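Local coordinates for conserved hypothetical protein (Streptococcus pneumoniae, PDB 4QDY) that is of unknown function but carries two YbbR-like domains built mainly from beta strands and forms a two-chain assembly, at residues I18-N23 with Q93-K98; S34-V39 with F59-D64; L46-E51 with N84-V89; P112-S117 with E126-S131; I150-P155 with F187-K192. One frame throughout, in Å; residues are numbered along the deposited sequence.

Contact 1: I18-N23 with Q93-K98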
# COMPACT_ATOMS: atom_id res chain seq x y z
N ILE A 18 1.31 -2.90 8.68
CA ILE A 18 -0.03 -3.08 9.26
C ILE A 18 -0.57 -4.46 8.90
O ILE A 18 -0.56 -4.84 7.72
CB ILE A 18 -1.00 -1.96 8.79
CG1 ILE A 18 -0.35 -0.55 8.85
CG2 ILE A 18 -2.33 -2.01 9.57
CD1 ILE A 18 -1.10 0.53 8.07
N ASP A 19 -1.07 -5.21 9.90
CA ASP A 19 -1.65 -6.53 9.67
C ASP A 19 -3.17 -6.34 9.54
O ASP A 19 -3.89 -6.30 10.53
CB ASP A 19 -1.26 -7.52 10.78
CG ASP A 19 -1.50 -8.99 10.45
OD1 ASP A 19 -2.62 -9.32 10.00
OD2 ASP A 19 -0.59 -9.81 10.70
N ILE A 20 -3.63 -6.16 8.30
CA ILE A 20 -5.03 -5.91 7.97
C ILE A 20 -5.77 -7.23 7.78
O ILE A 20 -5.41 -8.02 6.90
CB ILE A 20 -5.14 -5.01 6.71
CG1 ILE A 20 -4.41 -3.67 6.93
CG2 ILE A 20 -6.61 -4.79 6.33
CD1 ILE A 20 -4.29 -2.78 5.75
N ARG A 21 -6.83 -7.45 8.58
CA ARG A 21 -7.69 -8.62 8.50
C ARG A 21 -8.91 -8.28 7.64
O ARG A 21 -9.63 -7.32 7.93
CB ARG A 21 -8.10 -9.12 9.90
CG ARG A 21 -9.03 -10.33 9.87
CD ARG A 21 -9.40 -10.84 11.25
NE ARG A 21 -10.40 -11.91 11.18
CZ ARG A 21 -10.12 -13.20 11.06
NH1 ARG A 21 -8.86 -13.62 11.00
NH2 ARG A 21 -11.10 -14.09 11.00
N TYR A 22 -9.11 -9.07 6.56
CA TYR A 22 -10.21 -8.93 5.59
C TYR A 22 -10.25 -10.14 4.66
O TYR A 22 -9.23 -10.81 4.47
CB TYR A 22 -10.07 -7.62 4.77
CG TYR A 22 -9.00 -7.65 3.70
CD1 TYR A 22 -7.65 -7.57 4.04
CD2 TYR A 22 -9.33 -7.68 2.35
CE1 TYR A 22 -6.66 -7.60 3.06
CE2 TYR A 22 -8.35 -7.68 1.36
CZ TYR A 22 -7.01 -7.64 1.72
OH TYR A 22 -6.05 -7.63 0.74
N ASN A 23 -11.42 -10.42 4.05
CA ASN A 23 -11.57 -11.51 3.11
C ASN A 23 -11.01 -11.06 1.76
O ASN A 23 -11.69 -10.39 0.98
CB ASN A 23 -13.04 -11.96 3.01
CG ASN A 23 -13.30 -13.20 2.18
OD1 ASN A 23 -12.43 -13.73 1.47
ND2 ASN A 23 -14.52 -13.70 2.26
N GLN A 93 -2.90 7.14 13.54
CA GLN A 93 -3.71 6.29 14.43
C GLN A 93 -4.80 5.55 13.64
O GLN A 93 -5.20 4.46 14.05
CB GLN A 93 -4.37 7.10 15.57
CG GLN A 93 -3.41 7.77 16.57
CD GLN A 93 -2.81 9.08 16.12
OE1 GLN A 93 -2.32 9.25 15.00
NE2 GLN A 93 -2.77 10.04 17.03
N LYS A 94 -5.28 6.15 12.54
CA LYS A 94 -6.32 5.59 11.67
C LYS A 94 -5.86 5.59 10.21
O LYS A 94 -5.11 6.48 9.80
CB LYS A 94 -7.64 6.37 11.80
CG LYS A 94 -8.26 6.36 13.19
CD LYS A 94 -9.56 7.16 13.25
CE LYS A 94 -10.17 7.12 14.63
NZ LYS A 94 -11.46 7.87 14.69
N ILE A 95 -6.31 4.59 9.43
CA ILE A 95 -5.97 4.49 8.00
C ILE A 95 -7.28 4.53 7.18
O ILE A 95 -8.31 4.05 7.66
CB ILE A 95 -5.11 3.23 7.64
CG1 ILE A 95 -5.85 1.89 7.92
CG2 ILE A 95 -3.73 3.30 8.32
CD1 ILE A 95 -5.20 0.61 7.35
N THR A 96 -7.22 5.10 5.97
CA THR A 96 -8.37 5.20 5.06
C THR A 96 -8.29 4.06 4.06
O THR A 96 -7.30 3.94 3.34
CB THR A 96 -8.41 6.58 4.39
OG1 THR A 96 -8.39 7.59 5.40
CG2 THR A 96 -9.63 6.76 3.47
N VAL A 97 -9.32 3.20 4.02
CA VAL A 97 -9.34 2.03 3.14
C VAL A 97 -10.55 2.10 2.19
O VAL A 97 -11.67 2.35 2.64
CB VAL A 97 -9.36 0.71 3.96
CG1 VAL A 97 -9.29 -0.51 3.05
CG2 VAL A 97 -8.22 0.66 4.98
N LYS A 98 -10.30 1.86 0.88
CA LYS A 98 -11.32 1.76 -0.16
C LYS A 98 -11.61 0.28 -0.40
O LYS A 98 -10.83 -0.40 -1.08
CB LYS A 98 -10.89 2.49 -1.45
CG LYS A 98 -11.91 2.41 -2.60
CD LYS A 98 -11.36 2.96 -3.90
CE LYS A 98 -12.34 2.79 -5.04
NZ LYS A 98 -11.78 3.29 -6.32
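In Ile18 and Ile20 the first torsion puts CG1 beside the backbone nitrogen and opposite the carbonyl carbon (chi1 -45° and -59°), and an extended second torsion then carries each CD1 methyl on to Ile95. Ile95 answers with a different rotamer: its CG1 sits between the backbone nitrogen and the carbonyl carbon (chi1 63°), while CG2 takes the place beside the nitrogen. CG2 thereby serves Ile18, while CD1 meets Ile20 and, more loosely, Ile18. CG2 of Ile95 meets CD1 of Ile18 at 3.8 Å, and CD1 of Ile95 meets CD1 of Ile20 at 3.9 Å; both encounters are tip to tip. The Ile95 CD1 methyl also comes within 4.2 Å of Ile18 CD1, which thus lies against both branches of Ile95.

The contact illustrates how two strands that are not paired can still be joined through a common interior. The CA atoms of Ile18 and Ile95 stand 9.7 Å apart, too far for backbone bonding, and between these two segments the contact is made by the isoleucine side chains. All three isoleucines are buried. The backbone nitrogen of Ile20 is held by Glu35 of the second subunit, and Phe32 and Ile29 pack on the Ile20 side chain. Strand 9-21 bonds through the backbone of Asp19 and Arg21 to strand 60-64, while Leu77 of strand 71-80 touches both Ile18 and Ile95.

Contact 2: S34-V39 with F59-D64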
# COMPACT_ATOMS: atom_id res chain seq x y z
N SER A 34 1.04 1.41 3.29
CA SER A 34 1.39 0.05 3.70
C SER A 34 2.03 -0.02 5.09
O SER A 34 1.77 -0.97 5.83
CB SER A 34 2.35 -0.58 2.69
OG SER A 34 3.57 0.14 2.62
N GLU A 35 2.90 0.96 5.42
CA GLU A 35 3.62 0.99 6.68
C GLU A 35 3.36 2.28 7.46
O GLU A 35 3.05 3.32 6.87
CB GLU A 35 5.13 0.82 6.45
CG GLU A 35 5.52 -0.57 5.96
CD GLU A 35 7.00 -0.82 5.73
OE1 GLU A 35 7.74 0.14 5.40
OE2 GLU A 35 7.40 -2.00 5.80
N VAL A 36 3.50 2.19 8.79
CA VAL A 36 3.30 3.29 9.75
C VAL A 36 4.54 3.42 10.65
O VAL A 36 5.46 2.61 10.58
CB VAL A 36 2.01 3.10 10.61
CG1 VAL A 36 0.75 3.22 9.77
CG2 VAL A 36 2.03 1.80 11.41
N SER A 37 4.53 4.45 11.51
CA SER A 37 5.55 4.68 12.53
C SER A 37 4.90 4.51 13.90
O SER A 37 3.72 4.84 14.06
CB SER A 37 6.21 6.04 12.38
OG SER A 37 7.00 6.09 11.21
N VAL A 38 5.62 3.93 14.86
CA VAL A 38 5.07 3.69 16.20
C VAL A 38 5.94 4.43 17.22
O VAL A 38 7.15 4.18 17.30
CB VAL A 38 4.93 2.18 16.53
CG1 VAL A 38 4.42 1.95 17.95
CG2 VAL A 38 4.02 1.48 15.52
N VAL A 39 5.32 5.34 17.98
CA VAL A 39 6.02 6.10 19.02
C VAL A 39 5.97 5.27 20.30
O VAL A 39 4.90 5.07 20.87
CB VAL A 39 5.44 7.53 19.21
CG1 VAL A 39 6.27 8.33 20.21
CG2 VAL A 39 5.34 8.28 17.89
N PHE A 59 5.52 -6.55 19.45
CA PHE A 59 4.29 -5.82 19.15
C PHE A 59 3.96 -5.92 17.65
O PHE A 59 4.84 -6.15 16.83
CB PHE A 59 4.36 -4.33 19.58
CG PHE A 59 5.04 -3.35 18.66
CD1 PHE A 59 4.32 -2.72 17.64
CD2 PHE A 59 6.36 -2.99 18.85
CE1 PHE A 59 4.95 -1.81 16.79
CE2 PHE A 59 6.98 -2.05 18.01
CZ PHE A 59 6.27 -1.47 16.98
N LYS A 60 2.68 -5.69 17.33
CA LYS A 60 2.15 -5.70 15.97
C LYS A 60 1.02 -4.69 15.83
O LYS A 60 0.23 -4.53 16.76
CB LYS A 60 1.66 -7.11 15.59
N VAL A 61 0.97 -3.97 14.70
CA VAL A 61 -0.10 -3.01 14.46
C VAL A 61 -1.11 -3.71 13.53
O VAL A 61 -0.73 -4.24 12.48
CB VAL A 61 0.37 -1.61 13.94
CG1 VAL A 61 1.19 -1.71 12.66
CG2 VAL A 61 -0.80 -0.65 13.78
N THR A 62 -2.38 -3.77 13.96
CA THR A 62 -3.44 -4.46 13.23
C THR A 62 -4.62 -3.53 12.91
O THR A 62 -4.78 -2.47 13.52
CB THR A 62 -3.95 -5.68 14.02
OG1 THR A 62 -4.51 -5.25 15.27
CG2 THR A 62 -2.88 -6.74 14.26
N ALA A 63 -5.44 -3.96 11.94
CA ALA A 63 -6.67 -3.34 11.46
C ALA A 63 -7.66 -4.43 11.06
O ALA A 63 -7.25 -5.44 10.49
CB ALA A 63 -6.38 -2.40 10.30
N ASP A 64 -8.95 -4.25 11.39
CA ASP A 64 -9.98 -5.25 11.08
C ASP A 64 -11.04 -4.64 10.16
O ASP A 64 -11.62 -3.60 10.49
CB ASP A 64 -10.61 -5.79 12.38
CG ASP A 64 -11.54 -6.97 12.23
OD1 ASP A 64 -11.57 -7.59 11.14
OD2 ASP A 64 -12.21 -7.33 13.23
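Val38 and Phe59 approach from opposite directions, and their rotamers decide how much of each is used. Val38 has CG1 trans to the backbone nitrogen (chi1 177°) and CG2 trans to the carbonyl carbon, an arrangement that spreads both methyls at the far end of the Phe59 ring. CG2 of Val38 lies 3.6 Å from CE1 of Phe59. CG1 of Val38 is 4.0 Å from the same CE1 of Phe59. CB of Val38, in turn, stands 3.9 Å from CZ of Phe59. The ring thus meets the whole branch point of the valine with its CE1 and CZ atoms. It gets there because Phe59 places CG between its backbone nitrogen and carbonyl carbon (chi1 82°), directing the ring toward segment 34-39.

One step further on, Val36 and Val61 meet tip to tip, through a single methyl each: CG2 of Val36 and CG1 of Val61 are 3.8 Å apart. Here both valines put the touching methyl in the same sterically confined position between backbone nitrogen and carbonyl carbon. Leu77 of strand 71-80 fills in against both.

Strand 9-21 lies between strands 35-42 and 60-64 in the sheet, so this is packing across an interior. Pairing runs on through strands 87-113 and 71-80 back to 60-64, closing a ring of five strands, an arrangement consistent with the interior of a small closed, barrel-like sheet.

Contact 3: L46-E51 with N84-V89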
# COMPACT_ATOMS: atom_id res chain seq x y z
N LEU A 46 16.02 -1.12 27.82
CA LEU A 46 16.31 -2.45 27.28
C LEU A 46 15.11 -3.02 26.51
O LEU A 46 15.29 -3.51 25.39
CB LEU A 46 16.72 -3.42 28.41
CG LEU A 46 18.11 -3.25 29.06
CD1 LEU A 46 18.21 -1.98 29.90
CD2 LEU A 46 18.39 -4.39 29.98
N SER A 47 13.88 -2.94 27.09
CA SER A 47 12.66 -3.43 26.44
C SER A 47 12.32 -2.56 25.24
O SER A 47 11.82 -3.07 24.24
CB SER A 47 11.48 -3.45 27.42
OG SER A 47 11.15 -2.15 27.88
N LEU A 48 12.61 -1.25 25.34
CA LEU A 48 12.40 -0.24 24.31
C LEU A 48 13.29 -0.55 23.10
O LEU A 48 12.82 -0.49 21.96
CB LEU A 48 12.72 1.14 24.91
CG LEU A 48 12.26 2.39 24.16
CD1 LEU A 48 10.75 2.55 24.26
CD2 LEU A 48 12.87 3.63 24.78
N ALA A 49 14.57 -0.92 23.36
CA ALA A 49 15.58 -1.26 22.36
C ALA A 49 15.22 -2.54 21.61
O ALA A 49 15.33 -2.57 20.38
CB ALA A 49 16.94 -1.41 23.02
N SER A 50 14.81 -3.60 22.34
CA SER A 50 14.44 -4.90 21.77
C SER A 50 13.15 -4.81 20.95
O SER A 50 12.96 -5.59 20.02
CB SER A 50 14.28 -5.95 22.86
OG SER A 50 13.21 -5.65 23.74
N GLU A 51 12.27 -3.86 21.30
CA GLU A 51 10.99 -3.68 20.63
C GLU A 51 11.17 -2.82 19.36
O GLU A 51 10.33 -2.87 18.46
CB GLU A 51 9.99 -3.03 21.59
CG GLU A 51 8.57 -3.52 21.41
CD GLU A 51 8.32 -5.01 21.55
OE1 GLU A 51 9.08 -5.70 22.26
OE2 GLU A 51 7.29 -5.47 21.00
N ASN A 84 4.66 -5.07 28.65
CA ASN A 84 4.28 -4.26 29.81
C ASN A 84 5.36 -3.24 30.14
O ASN A 84 6.56 -3.51 29.97
CB ASN A 84 4.00 -5.16 31.02
CG ASN A 84 2.87 -6.15 30.84
OD1 ASN A 84 1.89 -5.91 30.11
ND2 ASN A 84 2.95 -7.26 31.56
N GLY A 85 4.92 -2.07 30.60
CA GLY A 85 5.80 -0.96 30.95
C GLY A 85 6.07 -0.02 29.78
O GLY A 85 6.85 0.93 29.92
N LEU A 86 5.42 -0.28 28.63
CA LEU A 86 5.56 0.52 27.42
C LEU A 86 4.21 1.09 26.95
O LEU A 86 3.16 0.47 27.15
CB LEU A 86 6.19 -0.28 26.27
CG LEU A 86 7.64 -0.75 26.42
CD1 LEU A 86 8.09 -1.48 25.17
CD2 LEU A 86 8.61 0.41 26.66
N THR A 87 4.28 2.27 26.31
CA THR A 87 3.18 3.01 25.70
C THR A 87 3.46 3.10 24.20
O THR A 87 4.57 3.47 23.82
CB THR A 87 3.03 4.39 26.39
OG1 THR A 87 2.74 4.18 27.77
CG2 THR A 87 1.94 5.26 25.76
N ALA A 88 2.48 2.74 23.35
CA ALA A 88 2.64 2.78 21.89
C ALA A 88 1.52 3.55 21.22
O ALA A 88 0.34 3.30 21.50
CB ALA A 88 2.70 1.37 21.33
N VAL A 89 1.88 4.48 20.33
CA VAL A 89 0.92 5.28 19.56
C VAL A 89 1.36 5.22 18.10
O VAL A 89 2.47 5.66 17.77
CB VAL A 89 0.74 6.74 20.07
CG1 VAL A 89 -0.33 7.46 19.26
CG2 VAL A 89 0.39 6.79 21.55
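Leu86 reaches across to Ser47 and Leu48 in a packing of helix 45-52 against segment 84-89, around the start of strand 87-113, within the first YbbR-like domain. The helix connects strands 35-42 and 60-64. It is a minor element in a fold built mainly from strands and the loops between them, and Leu86 is the side chain on which all of its touches in this contact converge.

From CB, which points toward the helix but has no close partner there, the chain runs to CG, set beside the backbone nitrogen and opposite the carbonyl carbon (chi1 -65°). CG is the first atom to meet the helix, 4.1 Å from OG of Ser47. Both methyls then flank that hydroxyl, CD2 of Leu86 at 3.8 Å and CD1 of Leu86 at 4.1 Å from OG of Ser47. CD2 goes on to CD1 of Leu48, 3.9 Å away, whose side chain runs at a slant to that of Leu86. CD1 comes within 4.2 Å of the carbonyl O of Ser47 and within 4.3 Å of CG of Glu51, touching only the aliphatic part of that acid.

The polar groups beside Leu86 are engaged elsewhere. OG of Ser47 is hydrogen-bonded to O of Asn44, just before the helix, and OE2 of Glu51 accepts the backbone N-H groups of Lys58 and Phe59. The carbonyl O of Ser47 is used twice: weakly by N of Glu51, and by OG of Ser50 at 3.0 Å, which meets it from above the carbonyl plane, 39° out of it, at a C=O...donor angle of 108°.

Contact 4: P112-S117 with E126-S131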
# COMPACT_ATOMS: atom_id res chain seq x y z
N PRO A 112 5.23 -1.74 -24.38
CA PRO A 112 6.52 -1.51 -23.72
C PRO A 112 6.83 -0.01 -23.64
O PRO A 112 6.51 0.73 -24.58
CB PRO A 112 7.53 -2.25 -24.60
CG PRO A 112 6.73 -2.90 -25.72
CD PRO A 112 5.43 -2.17 -25.78
N GLU A 113 7.42 0.45 -22.52
CA GLU A 113 7.76 1.86 -22.29
C GLU A 113 9.23 2.02 -21.91
O GLU A 113 9.70 1.37 -20.97
CB GLU A 113 6.87 2.47 -21.19
CG GLU A 113 5.40 2.64 -21.56
CD GLU A 113 5.06 3.67 -22.62
OE1 GLU A 113 5.84 4.64 -22.79
OE2 GLU A 113 3.98 3.55 -23.23
N ILE A 114 9.95 2.87 -22.66
CA ILE A 114 11.37 3.19 -22.45
C ILE A 114 11.53 4.72 -22.58
O ILE A 114 11.12 5.30 -23.58
CB ILE A 114 12.33 2.42 -23.42
CG1 ILE A 114 12.18 0.88 -23.27
CG2 ILE A 114 13.80 2.85 -23.20
CD1 ILE A 114 12.95 0.00 -24.30
N ASP A 115 12.12 5.35 -21.55
CA ASP A 115 12.38 6.79 -21.51
C ASP A 115 13.62 7.12 -22.37
O ASP A 115 14.65 6.46 -22.18
CB ASP A 115 12.57 7.25 -20.05
CG ASP A 115 12.82 8.73 -19.80
OD1 ASP A 115 12.36 9.56 -20.61
OD2 ASP A 115 13.38 9.07 -18.74
N PRO A 116 13.57 8.13 -23.28
CA PRO A 116 14.75 8.45 -24.12
C PRO A 116 16.06 8.69 -23.33
O PRO A 116 17.13 8.57 -23.93
CB PRO A 116 14.35 9.75 -24.83
CG PRO A 116 13.09 10.22 -24.15
CD PRO A 116 12.43 8.99 -23.65
N SER A 117 15.99 9.01 -22.02
CA SER A 117 17.18 9.23 -21.18
C SER A 117 17.94 7.91 -20.97
O SER A 117 19.17 7.93 -20.83
CB SER A 117 16.80 9.83 -19.83
OG SER A 117 16.01 8.94 -19.05
N GLU A 126 15.81 -0.78 -32.73
CA GLU A 126 15.25 -1.43 -33.91
C GLU A 126 13.86 -2.03 -33.61
O GLU A 126 12.90 -1.69 -34.30
CB GLU A 126 16.22 -2.54 -34.40
CG GLU A 126 15.73 -3.38 -35.57
CD GLU A 126 15.52 -2.66 -36.89
OE1 GLU A 126 16.51 -2.10 -37.42
OE2 GLU A 126 14.40 -2.74 -37.44
N ASN A 127 13.78 -2.93 -32.61
CA ASN A 127 12.54 -3.63 -32.23
C ASN A 127 12.50 -3.90 -30.73
O ASN A 127 13.54 -4.16 -30.12
CB ASN A 127 12.44 -4.95 -33.01
CG ASN A 127 11.21 -5.79 -32.75
OD1 ASN A 127 10.10 -5.29 -32.50
ND2 ASN A 127 11.36 -7.10 -32.86
N VAL A 128 11.28 -3.86 -30.14
CA VAL A 128 11.07 -4.17 -28.72
C VAL A 128 10.03 -5.30 -28.64
O VAL A 128 8.89 -5.13 -29.09
CB VAL A 128 10.66 -2.95 -27.85
CG1 VAL A 128 10.56 -3.34 -26.38
CG2 VAL A 128 11.65 -1.79 -28.00
N MSE A 129 10.45 -6.44 -28.08
CA MSE A 129 9.61 -7.63 -27.89
C MSE A 129 9.23 -7.79 -26.42
O MSE A 129 10.05 -7.55 -25.54
CB MSE A 129 10.34 -8.90 -28.37
CG MSE A 129 10.44 -9.04 -29.89
SE MSE A 129 8.75 -9.50 -30.78
CE MSE A 129 8.43 -11.28 -29.99
N VAL A 130 7.98 -8.19 -26.17
CA VAL A 130 7.44 -8.47 -24.83
C VAL A 130 7.04 -9.96 -24.84
O VAL A 130 6.30 -10.39 -25.73
CB VAL A 130 6.30 -7.49 -24.41
CG1 VAL A 130 5.19 -7.38 -25.45
CG2 VAL A 130 5.73 -7.84 -23.04
N SER A 131 7.58 -10.75 -23.89
CA SER A 131 7.37 -12.20 -23.80
C SER A 131 5.90 -12.57 -23.53
O SER A 131 5.42 -13.54 -24.10
CB SER A 131 8.24 -12.80 -22.71
OG SER A 131 9.61 -12.67 -23.07
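Unusually for a strand residue, a proline makes the closest approach here: the ring of Pro112 lies alongside Val128, the two side chains sliding past each other in opposite directions. A single methyl rests against the CB-CG side of the ring. CG1 of Val128 is 3.7 Å from CB of Pro112 and 3.9 Å from CG of the same proline. That methyl is trans to the backbone nitrogen of Val128 (chi1 -176°), which leaves CG2 beside the nitrogen and directed to the next apolar neighbour, Ile114. The second touch is looser, with CD1 of Ile114 at 4.3 Å from CG2 of Val128. The two branches of one valine therefore serve two residues of segment 112-117.

The packing belongs to the second YbbR-like domain, where the end of the long strand 87-113 comes across from strand 124-130 without pairing with it. Each has its own backbone partner: Glu113 bonds to Ala152 and Leu154, while Met129, present as selenomethionine, bonds to Lys192 of strand 183-196. Along the pairing of strands 124-130 and 183-196, Glu126 and Asn127 both stand opposite Thr194, a classic beta bulge. None of the three touching residues is fully buried, and the contact lies at the surface of the domain.

Beyond Ile114, which also packs on Ile119, the chain turns away through Asp115. There OG of Ser117 donates to OD2 of Asp115 at 2.7 Å, arriving well above the carboxylate plane.

Contact 5: I150-P155 with F187-K192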
# COMPACT_ATOMS: atom_id res chain seq x y z
N ILE A 150 -1.82 -1.71 -20.42
CA ILE A 150 -0.87 -2.38 -19.53
C ILE A 150 0.50 -2.03 -20.07
O ILE A 150 0.73 -2.18 -21.27
CB ILE A 150 -1.13 -3.91 -19.40
CG1 ILE A 150 -2.61 -4.25 -19.05
CG2 ILE A 150 -0.13 -4.59 -18.44
CD1 ILE A 150 -3.18 -3.67 -17.73
N ILE A 151 1.39 -1.50 -19.23
CA ILE A 151 2.70 -1.08 -19.72
C ILE A 151 3.82 -1.92 -19.09
O ILE A 151 3.79 -2.23 -17.90
CB ILE A 151 2.99 0.44 -19.51
CG1 ILE A 151 2.90 0.87 -18.02
CG2 ILE A 151 2.06 1.28 -20.40
CD1 ILE A 151 3.39 2.29 -17.68
N ALA A 152 4.80 -2.29 -19.93
CA ALA A 152 6.00 -3.02 -19.55
C ALA A 152 7.16 -2.02 -19.53
O ALA A 152 7.95 -1.94 -20.47
CB ALA A 152 6.25 -4.17 -20.51
N VAL A 153 7.16 -1.19 -18.48
CA VAL A 153 8.10 -0.08 -18.27
C VAL A 153 9.48 -0.62 -17.82
O VAL A 153 9.57 -1.44 -16.90
CB VAL A 153 7.51 0.97 -17.26
CG1 VAL A 153 7.06 0.34 -15.95
CG2 VAL A 153 8.47 2.14 -17.03
N LEU A 154 10.54 -0.15 -18.49
CA LEU A 154 11.94 -0.47 -18.20
C LEU A 154 12.35 0.17 -16.87
O LEU A 154 12.10 1.37 -16.69
CB LEU A 154 12.84 0.03 -19.37
CG LEU A 154 14.37 -0.07 -19.22
CD1 LEU A 154 14.85 -1.51 -19.25
CD2 LEU A 154 15.07 0.68 -20.33
N PRO A 155 12.98 -0.58 -15.92
CA PRO A 155 13.37 0.03 -14.63
C PRO A 155 14.30 1.23 -14.84
O PRO A 155 15.17 1.20 -15.72
CB PRO A 155 14.09 -1.11 -13.90
CG PRO A 155 13.54 -2.35 -14.51
CD PRO A 155 13.34 -2.01 -15.95
N PHE A 187 3.34 -10.53 -12.66
CA PHE A 187 3.70 -9.22 -12.11
C PHE A 187 4.76 -8.53 -12.99
O PHE A 187 4.87 -7.30 -12.95
CB PHE A 187 4.19 -9.33 -10.66
CG PHE A 187 5.24 -10.37 -10.38
CD1 PHE A 187 6.59 -10.08 -10.54
CD2 PHE A 187 4.89 -11.63 -9.90
CE1 PHE A 187 7.57 -11.05 -10.28
CE2 PHE A 187 5.87 -12.59 -9.63
CZ PHE A 187 7.20 -12.29 -9.82
N ASP A 188 5.53 -9.31 -13.78
CA ASP A 188 6.55 -8.79 -14.68
C ASP A 188 6.62 -9.65 -15.96
O ASP A 188 5.93 -10.67 -16.06
CB ASP A 188 7.93 -8.72 -13.98
CG ASP A 188 8.55 -10.02 -13.49
OD1 ASP A 188 7.88 -11.08 -13.59
OD2 ASP A 188 9.68 -9.98 -12.97
N THR A 189 7.44 -9.22 -16.93
CA THR A 189 7.62 -9.90 -18.22
C THR A 189 9.06 -9.69 -18.72
O THR A 189 9.73 -8.76 -18.27
CB THR A 189 6.58 -9.36 -19.23
OG1 THR A 189 6.67 -10.11 -20.45
CG2 THR A 189 6.72 -7.86 -19.51
N ILE A 190 9.52 -10.54 -19.65
CA ILE A 190 10.86 -10.41 -20.21
C ILE A 190 10.75 -9.49 -21.45
O ILE A 190 9.97 -9.76 -22.36
CB ILE A 190 11.55 -11.78 -20.54
CG1 ILE A 190 11.78 -12.66 -19.28
CG2 ILE A 190 12.88 -11.58 -21.28
CD1 ILE A 190 10.56 -13.44 -18.69
N MSE A 191 11.52 -8.38 -21.43
CA MSE A 191 11.59 -7.41 -22.52
C MSE A 191 12.89 -7.63 -23.30
O MSE A 191 13.96 -7.67 -22.70
CB MSE A 191 11.50 -5.97 -21.98
CG MSE A 191 11.37 -4.91 -23.07
SE MSE A 191 11.45 -3.06 -22.44
CE MSE A 191 13.25 -3.03 -21.89
N LYS A 192 12.78 -7.77 -24.63
CA LYS A 192 13.94 -7.95 -25.51
C LYS A 192 14.04 -6.76 -26.46
O LYS A 192 13.11 -6.50 -27.22
CB LYS A 192 13.85 -9.27 -26.28
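Leu154 and Met191, the latter built as selenomethionine, cross at about a right angle, the CE methyl of Met191 lying against the side of the leucine. CE of Met191 is 3.4 Å from CD1 of Leu154 and 4.0 Å from CB of the same residue. An extended start followed by a bend at the last torsion (chi3 68°) turns CE to this position, and SE of Met191 passes 4.2 Å from the carbonyl O of Ala152. The other touch is between two methyls, CB of Ala152 and CG2 of Thr189, 3.9 Å apart.

Around this first shell, OG1 of Thr189 lies trans to the backbone nitrogen (chi1 -174°), and its hydrogen bond to OD1 of Asp132 probably helps to fix the rotation of the side chain, while CG2 is left to face Ala152. Met191 is flanked further by Val128 and Ile114, and Ile114 and Ile160 pack on Leu154.

Strands 149-153 and 183-196 are not direct neighbours. Strand 164-173 pairs with both of them, antiparallel in each case, and the backbone of Ala152 bonds on its other side to Val111 and Glu113 of strand 87-113.

How the contacts relate
The five contacts fall into two groups on opposite sides of the chain's centre. Contacts 1 and 2, with centres 10 Å apart, share one interior: Ile18 CD1 packs 3.7 Å from Val36 CG1. Contact 3 lies farther out, 14 Å from contact 2 between centres, joined to it where Val39 N meets Val89 O at 2.9 Å. Contacts 4 and 5 form the second group, 9 Å apart between centres and stitched by Ser131 N to Ile190 O at 3.0 Å. Between groups nothing touches; contacts 1 and 5 come within about 15 Å at their nearest atoms. Strand 87-113 spans both, contributing to contacts 1, 3 and 4. The protein's function being unknown, all five are described as structural packing.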